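Long-range contacts in alpha-1,4-endofucoidanase (PDB 6DLH), which cleaves fucoidan within its chains as an endo-acting alpha-1,4-fucoidanase of glycoside hydrolase family 107, working by a retaining mechanism: residues N59-I63 with N388-A392; H95-H99 with D127-W133; I102-W106 with N118-E124; Y151-A155 with S169-M173. One frame throughout, in Å; residues are numbered along the deposited sequence.

Interaction 1 (N59-I63 with N388-A392); sequences NIEGI and NLENA
Leu389 brings its forked end up to Ile60 and Ile63, and it buries more surface than any other residue in the contact between the loops 59-63 and 388-392. Its two methyls divide the work: CD1 of Leu389 lies 3.8 Å from CD1 of Ile60, with the carbonyl O of Asn59 close by, whereas CD2 of Leu389 stands 3.9 Å from CD1 of Ile63. With CG of Leu389 anti to its own carbonyl carbon (chi1 -67°), the fork reaches both isoleucines at once.

The polar part runs beside it. ND2 of Asn59 donates to OE2 of Glu390 over 3.2 Å, a bent bond (142° at the hydrogen) on the anti side but lifted well out of the carboxylate plane, with the amide and carboxylate planes turned 85° apart. Arg54 joins in from outside: its carbonyl takes a bond from ND2 of Asn59, and its NE forms a salt bridge with OE1 of Glu390.

Local bonds shape both partners. OD1 of Asn388 accepts from the amide N of Glu390 at 2.8 Å, an Asx turn laid over the type I beta turn from Asn388 to Asn391. Ile60 to Ile63 form a type II turn. Two packed beta turns thus join the loops after neighbouring parallel strands 46-49 and 377-379, consistent with a (beta/alpha) barrel-like fold shared with GH29 fucosidases.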
loop_
_atom_site.group_PDB
_atom_site.type_symbol
_atom_site.label_atom_id
_atom_site.label_comp_id
_atom_site.label_asym_id
_atom_site.label_seq_id
_atom_site.Cartn_x
_atom_site.Cartn_y
_atom_site.Cartn_z
ATOM N N ASN A 59 8.669 -6.253 -1.146
ATOM C CA ASN A 59 7.445 -6.734 -0.518
ATOM C C ASN A 59 6.187 -6.072 -1.091
ATOM O O ASN A 59 5.181 -6.749 -1.259
ATOM C CB ASN A 59 7.487 -6.623 1.008
ATOM C CG ASN A 59 8.441 -7.592 1.677
ATOM O OD1 ASN A 59 8.811 -8.615 1.108
ATOM N ND2 ASN A 59 8.825 -7.294 2.909
ATOM N N ILE A 60 6.239 -4.769 -1.406
ATOM C CA ILE A 60 5.047 -4.008 -1.769
ATOM C C ILE A 60 4.726 -4.146 -3.258
ATOM O O ILE A 60 3.633 -3.791 -3.698
ATOM C CB ILE A 60 5.161 -2.525 -1.340
ATOM C CG1 ILE A 60 3.823 -1.783 -1.412
ATOM C CG2 ILE A 60 6.236 -1.802 -2.138
ATOM C CD1 ILE A 60 2.772 -2.295 -0.449
ATOM N N GLU A 61 5.687 -4.640 -4.042
ATOM C CA GLU A 61 5.486 -4.806 -5.473
ATOM C C GLU A 61 4.274 -5.702 -5.727
ATOM O O GLU A 61 4.177 -6.796 -5.170
ATOM C CB GLU A 61 6.756 -5.371 -6.108
ATOM C CG GLU A 61 7.825 -4.315 -6.323
ATOM C CD GLU A 61 9.257 -4.823 -6.367
ATOM O OE1 GLU A 61 9.483 -6.010 -6.038
ATOM O OE2 GLU A 61 10.142 -4.016 -6.707
ATOM N N GLY A 62 3.340 -5.206 -6.547
ATOM C CA GLY A 62 2.213 -6.004 -7.010
ATOM C C GLY A 62 0.999 -5.975 -6.077
ATOM O O GLY A 62 -0.015 -6.601 -6.373
ATOM N N ILE A 63 1.100 -5.247 -4.957
ATOM C CA ILE A 63 0.034 -5.209 -3.969
ATOM C C ILE A 63 -1.060 -4.281 -4.483
ATOM O O ILE A 63 -0.758 -3.254 -5.087
ATOM C CB ILE A 63 0.575 -4.808 -2.579
ATOM C CG1 ILE A 63 1.500 -5.891 -2.007
ATOM C CG2 ILE A 63 -0.553 -4.439 -1.615
ATOM C CD1 ILE A 63 0.877 -7.274 -1.896
ATOM N N ASN A 388 0.722 -7.537 7.766
ATOM C CA ASN A 388 2.118 -7.897 7.535
ATOM C C ASN A 388 2.265 -8.626 6.198
ATOM O O ASN A 388 1.805 -9.754 6.062
ATOM C CB ASN A 388 2.644 -8.765 8.683
ATOM C CG ASN A 388 4.094 -9.188 8.547
ATOM O OD1 ASN A 388 4.737 -8.959 7.522
ATOM N ND2 ASN A 388 4.619 -9.809 9.591
ATOM N N LEU A 389 2.934 -7.985 5.231
ATOM C CA LEU A 389 3.073 -8.523 3.884
ATOM C C LEU A 389 3.930 -9.791 3.853
ATOM O O LEU A 389 3.908 -10.514 2.860
ATOM C CB LEU A 389 3.669 -7.457 2.959
ATOM C CG LEU A 389 2.794 -6.234 2.669
ATOM C CD1 LEU A 389 3.580 -5.173 1.904
ATOM C CD2 LEU A 389 1.541 -6.618 1.899
ATOM N N GLU A 390 4.683 -10.062 4.928
ATOM C CA GLU A 390 5.558 -11.226 4.980
ATOM C C GLU A 390 4.833 -12.420 5.603
ATOM O O GLU A 390 5.421 -13.494 5.725
ATOM C CB GLU A 390 6.824 -10.930 5.791
ATOM C CG GLU A 390 7.681 -9.804 5.233
ATOM C CD GLU A 390 8.840 -9.363 6.123
ATOM O OE1 GLU A 390 8.753 -9.538 7.359
ATOM O OE2 GLU A 390 9.835 -8.839 5.576
ATOM N N ASN A 391 3.565 -12.230 6.004
ATOM C CA ASN A 391 2.845 -13.248 6.755
ATOM C C ASN A 391 1.444 -13.439 6.170
ATOM O O ASN A 391 0.450 -13.324 6.884
ATOM C CB ASN A 391 2.806 -12.917 8.253
ATOM C CG ASN A 391 2.315 -14.045 9.137
ATOM O OD1 ASN A 391 2.372 -15.214 8.766
ATOM N ND2 ASN A 391 1.852 -13.706 10.329
ATOM N N ALA A 392 1.378 -13.748 4.871
ATOM C CA ALA A 392 0.123 -14.070 4.207
ATOM C C ALA A 392 -0.893 -12.959 4.469
ATOM O O ALA A 392 -1.888 -13.173 5.152
ATOM C CB ALA A 392 -0.392 -15.419 4.668
#

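Interaction 2 (H95-H99 with D127-W133); sequences HVAPH and DDPLLSW
Val96, Ala97 and Pro98 rest on the N-terminal end of helix 129-139 in a buried packing contact, mainly van der Waals, with a carboxylate and a carbonyl among the touching atoms, between the loop following strand 80-84 and the start of the next long helix. Val96 reaches furthest along the helix: its CG2 approaches CZ3 of Trp133 at 3.7 Å, obliquely to the indole, and the two side chains run at about a right angle to each other. The other end of that indole is fixed by a bond from NE1 to the carbonyl of Ile63, while Pro129 O and Leu130 N of the same helix lie over one ring face. Ala97 fills the middle, with its CB 3.8 Å from CD2 of Leu130. The carbonyl O of Val96 sits 3.4 Å from CD of Pro129, a van der Waals approach.

Asp128 is the N-cap. Its CG stands anti to the backbone N (chi1 -174°). OD1 of Asp128 thereby comes within 3.3 Å of the amide N of Leu131 for a weak but straight capping bond; the same carboxylate lies across Pro98, whose CD is 3.3 Å from OD1 of Asp128. OD2 bonds the hydroxyl of Tyr216. With an alanine here, the Leu131 amide would probably lose its cap, the Tyr216 hydroxyl would lose this partner, and a gap would open beside Pro98.

Around this pair, Leu130 and Trp133 bear on Leu83 of strand 80-84, Trp133 meets Trp50 edge-to-face, and Tyr216 of helix 198-216 packs on Ala97.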
loop_
_atom_site.group_PDB
_atom_site.type_symbol
_atom_site.label_atom_id
_atom_site.label_comp_id
_atom_site.label_asym_id
_atom_site.label_seq_id
_atom_site.Cartn_x
_atom_site.Cartn_y
_atom_site.Cartn_z
ATOM N N HIS A 95 9.210 3.344 1.512
ATOM C CA HIS A 95 8.237 3.975 0.634
ATOM C C HIS A 95 7.511 2.903 -0.179
ATOM O O HIS A 95 8.035 1.803 -0.354
ATOM C CB HIS A 95 8.926 4.969 -0.316
ATOM C CG HIS A 95 9.436 6.199 0.353
ATOM N ND1 HIS A 95 10.383 6.153 1.363
ATOM C CD2 HIS A 95 9.157 7.505 0.148
ATOM C CE1 HIS A 95 10.644 7.378 1.766
ATOM N NE2 HIS A 95 9.908 8.227 1.033
ATOM N N VAL A 96 6.324 3.255 -0.693
ATOM C CA VAL A 96 5.502 2.331 -1.461
ATOM C C VAL A 96 5.402 2.796 -2.913
ATOM O O VAL A 96 4.651 2.218 -3.691
ATOM C CB VAL A 96 4.104 2.144 -0.835
ATOM C CG1 VAL A 96 4.182 1.605 0.579
ATOM C CG2 VAL A 96 3.265 3.412 -0.885
ATOM N N ALA A 97 6.145 3.855 -3.265
ATOM C CA ALA A 97 6.151 4.390 -4.618
ATOM C C ALA A 97 7.594 4.542 -5.093
ATOM O O ALA A 97 8.468 4.867 -4.293
ATOM C CB ALA A 97 5.410 5.702 -4.667
ATOM N N PRO A 98 7.898 4.307 -6.392
ATOM C CA PRO A 98 9.286 4.245 -6.851
ATOM C C PRO A 98 9.905 5.628 -7.051
ATOM O O PRO A 98 9.240 6.555 -7.520
ATOM C CB PRO A 98 9.155 3.501 -8.189
ATOM C CG PRO A 98 7.800 3.931 -8.717
ATOM C CD PRO A 98 6.933 4.102 -7.485
ATOM N N HIS A 99 11.188 5.740 -6.684
ATOM C CA HIS A 99 11.961 6.960 -6.859
ATOM C C HIS A 99 13.403 6.607 -7.226
ATOM O O HIS A 99 14.027 5.771 -6.569
ATOM C CB HIS A 99 11.886 7.847 -5.603
ATOM C CG HIS A 99 12.173 9.286 -5.876
ATOM N ND1 HIS A 99 13.460 9.790 -5.910
ATOM C CD2 HIS A 99 11.350 10.323 -6.152
ATOM C CE1 HIS A 99 13.412 11.078 -6.191
ATOM N NE2 HIS A 99 12.127 11.431 -6.347
ATOM N N ASP A 127 7.037 -2.156 -10.429
ATOM C CA ASP A 127 5.684 -1.750 -10.071
ATOM C C ASP A 127 5.665 -0.387 -9.381
ATOM O O ASP A 127 6.547 -0.072 -8.581
ATOM C CB ASP A 127 5.034 -2.802 -9.169
ATOM C CG ASP A 127 3.527 -2.674 -9.067
ATOM O OD1 ASP A 127 2.897 -2.301 -10.080
ATOM O OD2 ASP A 127 2.997 -2.957 -7.980
ATOM N N ASP A 128 4.627 0.401 -9.696
ATOM C CA ASP A 128 4.214 1.531 -8.877
ATOM C C ASP A 128 2.891 1.198 -8.181
ATOM O O ASP A 128 1.820 1.522 -8.695
ATOM C CB ASP A 128 4.096 2.822 -9.697
ATOM C CG ASP A 128 3.813 4.040 -8.832
ATOM O OD1 ASP A 128 3.667 3.867 -7.600
ATOM O OD2 ASP A 128 3.747 5.154 -9.385
ATOM N N PRO A 129 2.910 0.550 -6.991
ATOM C CA PRO A 129 1.677 0.201 -6.276
ATOM C C PRO A 129 0.785 1.392 -5.924
ATOM O O PRO A 129 -0.435 1.313 -6.041
ATOM C CB PRO A 129 2.169 -0.491 -5.000
ATOM C CG PRO A 129 3.577 -0.939 -5.329
ATOM C CD PRO A 129 4.118 0.105 -6.281
ATOM N N LEU A 130 1.398 2.511 -5.530
ATOM C CA LEU A 130 0.646 3.686 -5.122
ATOM C C LEU A 130 -0.218 4.205 -6.270
ATOM O O LEU A 130 -1.390 4.514 -6.058
ATOM C CB LEU A 130 1.608 4.760 -4.603
ATOM C CG LEU A 130 0.952 6.004 -4.003
ATOM C CD1 LEU A 130 -0.010 5.637 -2.881
ATOM C CD2 LEU A 130 2.004 6.983 -3.504
ATOM N N LEU A 131 0.355 4.301 -7.478
ATOM C CA LEU A 131 -0.394 4.792 -8.626
ATOM C C LEU A 131 -1.593 3.885 -8.885
ATOM O O LEU A 131 -2.664 4.355 -9.278
ATOM C CB LEU A 131 0.510 4.853 -9.865
ATOM C CG LEU A 131 -0.166 5.332 -11.153
ATOM C CD1 LEU A 131 -0.769 6.720 -10.987
ATOM C CD2 LEU A 131 0.802 5.310 -12.332
ATOM N N SER A 132 -1.387 2.581 -8.674
ATOM C CA SER A 132 -2.461 1.612 -8.798
ATOM C C SER A 132 -3.612 1.987 -7.854
ATOM O O SER A 132 -4.748 2.200 -8.298
ATOM C CB SER A 132 -1.937 0.221 -8.552
ATOM O OG SER A 132 -2.956 -0.739 -8.758
ATOM N N TRP A 133 -3.286 2.105 -6.558
ATOM C CA TRP A 133 -4.262 2.387 -5.516
ATOM C C TRP A 133 -4.953 3.721 -5.793
ATOM O O TRP A 133 -6.181 3.824 -5.694
ATOM C CB TRP A 133 -3.607 2.378 -4.130
ATOM C CG TRP A 133 -2.670 1.241 -3.850
ATOM C CD1 TRP A 133 -2.672 -0.003 -4.411
ATOM C CD2 TRP A 133 -1.605 1.236 -2.881
ATOM N NE1 TRP A 133 -1.667 -0.769 -3.880
ATOM C CE2 TRP A 133 -0.994 -0.034 -2.940
ATOM C CE3 TRP A 133 -1.103 2.182 -1.978
ATOM C CZ2 TRP A 133 0.085 -0.377 -2.126
ATOM C CZ3 TRP A 133 -0.032 1.846 -1.180
ATOM C CH2 TRP A 133 0.556 0.583 -1.258
#

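Interaction 3 (I102-W106 with N118-E124); sequences IESLW and NLVAPRE
Trp106 and Leu119 meet where the chain doubles back on itself, in the long loop region between strand 80-84, part of the parallel sheet of the catalytic domain, and helix 129-139: short helix 100-104 leads out, and residues 118-124 return alongside it. At the root of the indole, CB of Trp106 lies 3.9 Å from CD1 of Leu119. CG is set anti to the backbone N (chi1 175°), a turn that lays the ring along the returning segment. CB of Leu119 then sits over the five-membered ring, 4.0 Å from its centroid and 13° off the normal, a CH-pi contact, while CD1 of Leu119 covers the same indole nearer the rim. NE1 is held by the carbonyl of Asp109. Toward the tip, CZ3 of Trp106 touches CD of Arg123 at 3.9 Å, and CH2 of Trp106 comes to the edge of that guanidinium, 3.7 Å from NH1 of Arg123, whose NH2 forms a salt bridge with Glu61.

Deeper in, CG2 of Ile102 packs on CG2 of Val120 at 3.6 Å and on CB of Ala121. A water links the backbones, donating to O of Ile102 at 2.9 Å and accepting from N of Val120 at 3.1 Å. At the outer end, Glu103 accepts the amide N of Glu124 on its OE1 at 3.0 Å, nearly straight at 170°, with the donor standing above the carboxylate plane.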
loop_
_atom_site.group_PDB
_atom_site.type_symbol
_atom_site.label_atom_id
_atom_site.label_comp_id
_atom_site.label_asym_id
_atom_site.label_seq_id
_atom_site.Cartn_x
_atom_site.Cartn_y
_atom_site.Cartn_z
ATOM N N ILE A 102 15.942 6.968 -4.292
ATOM C CA ILE A 102 15.764 5.988 -3.229
ATOM C C ILE A 102 16.233 4.614 -3.712
ATOM O O ILE A 102 16.759 3.822 -2.927
ATOM C CB ILE A 102 14.311 5.953 -2.702
ATOM C CG1 ILE A 102 13.852 7.310 -2.159
ATOM C CG2 ILE A 102 14.146 4.851 -1.663
ATOM C CD1 ILE A 102 12.384 7.372 -1.788
ATOM N N GLU A 103 16.018 4.335 -5.005
ATOM C CA GLU A 103 16.395 3.051 -5.582
ATOM C C GLU A 103 17.919 2.913 -5.619
ATOM O O GLU A 103 18.447 1.830 -5.367
ATOM C CB GLU A 103 15.730 2.841 -6.946
ATOM C CG GLU A 103 15.770 1.391 -7.396
ATOM C CD GLU A 103 14.908 1.013 -8.590
ATOM O OE1 GLU A 103 14.145 1.878 -9.090
ATOM O OE2 GLU A 103 15.003 -0.157 -9.019
ATOM N N SER A 104 18.613 4.025 -5.904
ATOM C CA SER A 104 20.069 4.055 -5.931
ATOM C C SER A 104 20.649 3.642 -4.577
ATOM O O SER A 104 21.666 2.948 -4.527
ATOM C CB SER A 104 20.577 5.407 -6.349
ATOM O OG SER A 104 20.691 6.261 -5.223
ATOM N N LEU A 105 19.988 4.068 -3.491
ATOM C CA LEU A 105 20.407 3.785 -2.128
ATOM C C LEU A 105 20.455 2.277 -1.891
ATOM O O LEU A 105 21.077 1.816 -0.935
ATOM C CB LEU A 105 19.401 4.425 -1.168
ATOM C CG LEU A 105 19.727 5.826 -0.651
ATOM C CD1 LEU A 105 19.459 6.885 -1.710
ATOM C CD2 LEU A 105 18.905 6.119 0.594
ATOM N N TRP A 106 19.758 1.520 -2.743
ATOM C CA TRP A 106 19.747 0.068 -2.650
ATOM C C TRP A 106 21.155 -0.478 -2.880
ATOM O O TRP A 106 21.690 -1.179 -2.023
ATOM C CB TRP A 106 18.726 -0.530 -3.629
ATOM C CG TRP A 106 18.716 -2.029 -3.694
ATOM C CD1 TRP A 106 19.059 -2.903 -2.703
ATOM C CD2 TRP A 106 18.295 -2.834 -4.810
ATOM N NE1 TRP A 106 18.904 -4.195 -3.131
ATOM C CE2 TRP A 106 18.426 -4.184 -4.417
ATOM C CE3 TRP A 106 17.829 -2.547 -6.101
ATOM C CZ2 TRP A 106 18.115 -5.241 -5.277
ATOM C CZ3 TRP A 106 17.517 -3.589 -6.948
ATOM C CH2 TRP A 106 17.659 -4.918 -6.537
ATOM N N ASN A 118 18.155 -3.309 2.053
ATOM C CA ASN A 118 18.382 -1.886 1.841
ATOM C C ASN A 118 17.540 -1.351 0.684
ATOM O O ASN A 118 17.826 -0.271 0.172
ATOM C CB ASN A 118 19.864 -1.550 1.635
ATOM C CG ASN A 118 20.652 -1.485 2.926
ATOM O OD1 ASN A 118 20.371 -0.663 3.796
ATOM N ND2 ASN A 118 21.650 -2.345 3.057
ATOM N N LEU A 119 16.500 -2.090 0.275
ATOM C CA LEU A 119 15.585 -1.578 -0.735
ATOM C C LEU A 119 14.309 -1.081 -0.053
ATOM O O LEU A 119 13.566 -1.868 0.535
ATOM C CB LEU A 119 15.301 -2.658 -1.787
ATOM C CG LEU A 119 14.320 -2.259 -2.893
ATOM C CD1 LEU A 119 14.860 -1.118 -3.747
ATOM C CD2 LEU A 119 13.941 -3.454 -3.757
ATOM N N VAL A 120 14.075 0.234 -0.131
ATOM C CA VAL A 120 13.019 0.863 0.647
ATOM C C VAL A 120 12.066 1.599 -0.285
ATOM O O VAL A 120 11.361 2.514 0.135
ATOM C CB VAL A 120 13.550 1.779 1.772
ATOM C CG1 VAL A 120 14.097 0.992 2.950
ATOM C CG2 VAL A 120 14.558 2.813 1.288
ATOM N N ALA A 121 12.065 1.189 -1.556
ATOM C CA ALA A 121 11.004 1.543 -2.482
ATOM C C ALA A 121 10.715 0.340 -3.377
ATOM O O ALA A 121 11.477 -0.626 -3.382
ATOM C CB ALA A 121 11.378 2.770 -3.279
ATOM N N PRO A 122 9.586 0.332 -4.121
ATOM C CA PRO A 122 9.396 -0.641 -5.198
ATOM C C PRO A 122 10.281 -0.256 -6.384
ATOM O O PRO A 122 10.360 0.921 -6.743
ATOM C CB PRO A 122 7.911 -0.464 -5.546
ATOM C CG PRO A 122 7.622 0.986 -5.209
ATOM C CD PRO A 122 8.445 1.249 -3.966
ATOM N N ARG A 123 10.941 -1.259 -6.982
ATOM C CA ARG A 123 11.829 -1.051 -8.121
ATOM C C ARG A 123 11.032 -0.451 -9.277
ATOM O O ARG A 123 9.994 -0.985 -9.665
ATOM C CB ARG A 123 12.504 -2.361 -8.540
ATOM C CG ARG A 123 13.418 -2.975 -7.490
ATOM C CD ARG A 123 13.763 -4.411 -7.832
ATOM N NE ARG A 123 12.823 -5.389 -7.298
ATOM C CZ ARG A 123 13.158 -6.486 -6.617
ATOM N NH1 ARG A 123 14.428 -6.795 -6.423
ATOM N NH2 ARG A 123 12.216 -7.284 -6.143
ATOM N N GLU A 124 11.530 0.665 -9.816
ATOM C CA GLU A 124 10.817 1.452 -10.813
ATOM C C GLU A 124 10.441 0.595 -12.021
ATOM O O GLU A 124 9.481 0.900 -12.727
ATOM C CB GLU A 124 11.675 2.644 -11.243
ATOM C CG GLU A 124 10.909 3.953 -11.321
ATOM C CD GLU A 124 9.977 4.127 -12.508
ATOM O OE1 GLU A 124 10.240 3.520 -13.560
ATOM O OE2 GLU A 124 8.993 4.882 -12.380
HETATM O O HOH W 1 16.660 1.484 -1.256
#

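Interaction 4 (Y151-A155 with S169-M173); sequences YNLLA and SARWM
Leu153 lies over one face of the Trp172 indole, crossing it at about a right angle. Its CB is 3.7 Å from the centroid of the five-membered ring and 20° off the normal, a CH-pi contact, and its CD1 continues over the centre of the ring system, 3.6 Å from CD2 of Trp172. Leu154 takes another position: its CD1 sits at the indole edge, in plane, 3.8 Å from CD1 of Trp172, and also touches CE of Met173 at 3.8 Å. Trp175 provides a further ring, nearly parallel to that of Trp172.

Losing the indole to an alanine is likely to strip Leu153 of the face it covers and Leu154 of the edge it touches, opening a gap between turn and helix.

Beside this packing, Ser169 OG donates to the carbonyl O of Leu153 at 2.8 Å, tilted 21° from the carbonyl plane; its first torsion (chi1 -77°, OG anti to the carbonyl carbon) also brings OG within 3.5 Å of CB of Ala155. The type II' turn from Tyr151 to Leu154, just past strand 143-149, is thus fixed to helix 168-176 in two ways: the aromatic face gives broad grip, and the serine bond satisfies a turn carbonyl and ties the turn to the helix at a directional point.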
loop_
_atom_site.group_PDB
_atom_site.type_symbol
_atom_site.label_atom_id
_atom_site.label_comp_id
_atom_site.label_asym_id
_atom_site.label_seq_id
_atom_site.Cartn_x
_atom_site.Cartn_y
_atom_site.Cartn_z
ATOM N N TYR A 151 10.004 11.966 9.661
ATOM C CA TYR A 151 11.384 11.525 9.807
ATOM C C TYR A 151 11.901 10.939 8.495
ATOM O O TYR A 151 13.110 10.860 8.299
ATOM C CB TYR A 151 11.528 10.480 10.918
ATOM C CG TYR A 151 11.710 11.040 12.306
ATOM C CD1 TYR A 151 12.967 11.381 12.789
ATOM C CD2 TYR A 151 10.623 11.231 13.145
ATOM C CE1 TYR A 151 13.135 11.903 14.065
ATOM C CE2 TYR A 151 10.775 11.747 14.424
ATOM C CZ TYR A 151 12.034 12.089 14.887
ATOM O OH TYR A 151 12.175 12.597 16.150
ATOM N N ASN A 152 10.975 10.493 7.633
ATOM C CA ASN A 152 11.258 10.066 6.272
ATOM C C ASN A 152 12.468 9.130 6.250
ATOM O O ASN A 152 12.496 8.150 6.993
ATOM C CB ASN A 152 11.226 11.251 5.300
ATOM C CG ASN A 152 12.344 12.249 5.523
ATOM O OD1 ASN A 152 13.473 12.035 5.079
ATOM N ND2 ASN A 152 12.040 13.343 6.204
ATOM N N LEU A 153 13.477 9.455 5.430
ATOM C CA LEU A 153 14.621 8.583 5.189
ATOM C C LEU A 153 15.621 8.607 6.348
ATOM O O LEU A 153 16.454 7.706 6.461
ATOM C CB LEU A 153 15.272 8.964 3.852
ATOM C CG LEU A 153 14.439 8.655 2.606
ATOM C CD1 LEU A 153 14.920 9.455 1.408
ATOM C CD2 LEU A 153 14.435 7.162 2.295
ATOM N N LEU A 154 15.521 9.613 7.227
ATOM C CA LEU A 154 16.369 9.683 8.412
ATOM C C LEU A 154 16.008 8.559 9.378
ATOM O O LEU A 154 14.928 7.976 9.287
ATOM C CB LEU A 154 16.210 11.049 9.087
ATOM C CG LEU A 154 16.920 12.229 8.420
ATOM C CD1 LEU A 154 18.207 11.797 7.726
ATOM C CD2 LEU A 154 16.005 12.949 7.445
ATOM N N ALA A 155 16.928 8.264 10.300
ATOM C CA ALA A 155 16.704 7.263 11.328
ATOM C C ALA A 155 16.167 7.932 12.592
ATOM O O ALA A 155 16.788 8.846 13.130
ATOM C CB ALA A 155 17.980 6.506 11.604
ATOM N N SER A 169 19.598 4.827 5.859
ATOM C CA SER A 169 19.597 6.141 6.486
ATOM C C SER A 169 20.949 6.819 6.262
ATOM O O SER A 169 21.009 7.966 5.805
ATOM C CB SER A 169 19.230 6.061 7.953
ATOM O OG SER A 169 17.828 5.887 8.123
ATOM N N ALA A 170 22.023 6.071 6.561
ATOM C CA ALA A 170 23.395 6.496 6.312
ATOM C C ALA A 170 23.548 6.979 4.871
ATOM O O ALA A 170 23.983 8.106 4.639
ATOM C CB ALA A 170 24.353 5.370 6.631
ATOM N N ARG A 171 23.139 6.135 3.914
ATOM C CA ARG A 171 23.388 6.388 2.503
ATOM C C ARG A 171 22.600 7.600 2.014
ATOM O O ARG A 171 23.049 8.301 1.107
ATOM C CB ARG A 171 23.110 5.144 1.651
ATOM C CG ARG A 171 24.096 4.004 1.866
ATOM C CD ARG A 171 23.813 2.831 0.946
ATOM N NE ARG A 171 24.422 1.593 1.415
ATOM C CZ ARG A 171 24.176 0.385 0.912
ATOM N NH1 ARG A 171 24.808 -0.672 1.395
ATOM N NH2 ARG A 171 23.300 0.232 -0.066
ATOM N N TRP A 172 21.418 7.831 2.597
ATOM C CA TRP A 172 20.613 8.981 2.209
ATOM C C TRP A 172 21.357 10.270 2.545
ATOM O O TRP A 172 21.441 11.170 1.711
ATOM C CB TRP A 172 19.228 8.950 2.873
ATOM C CG TRP A 172 18.529 10.278 2.875
ATOM C CD1 TRP A 172 18.167 11.011 3.969
ATOM C CD2 TRP A 172 18.118 11.047 1.730
ATOM N NE1 TRP A 172 17.540 12.167 3.586
ATOM C CE2 TRP A 172 17.502 12.222 2.220
ATOM C CE3 TRP A 172 18.191 10.857 0.345
ATOM C CZ2 TRP A 172 16.967 13.194 1.375
ATOM C CZ3 TRP A 172 17.672 11.825 -0.490
ATOM C CH2 TRP A 172 17.066 12.976 0.020
ATOM N N MET A 173 21.859 10.342 3.786
ATOM C CA MET A 173 22.661 11.462 4.254
ATOM C C MET A 173 23.904 11.589 3.371
ATOM O O MET A 173 24.221 12.681 2.904
ATOM C CB MET A 173 23.075 11.261 5.716
ATOM C CG MET A 173 21.982 11.591 6.729
ATOM S SD MET A 173 22.257 10.694 8.280
ATOM C CE MET A 173 21.634 11.872 9.473
#

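In the fold
All four contacts belong to the catalytic domain, in loops and helices around its parallel sheet, and none lies at a calcium site. Interactions 2 and 3 are buried and share the region between strand 80-84 and helix 129-139, interaction 3 nested within the loop that interaction 2 closes. Interaction 1 is the surface contact, and its Asn-Glu bond suits that place, though interaction 3 also carries charged residues at its outer end; it meets interaction 2 through Gly62 N to Asp127 OD2 and Ile63 O to Trp133 NE1, and interaction 3 through the Glu61-Arg123 salt bridge. Interaction 4, partly buried, joins interaction 3 where Arg171 NH2 donates to Leu105 O. Tryptophan packing recurs in interactions 2, 3 and 4.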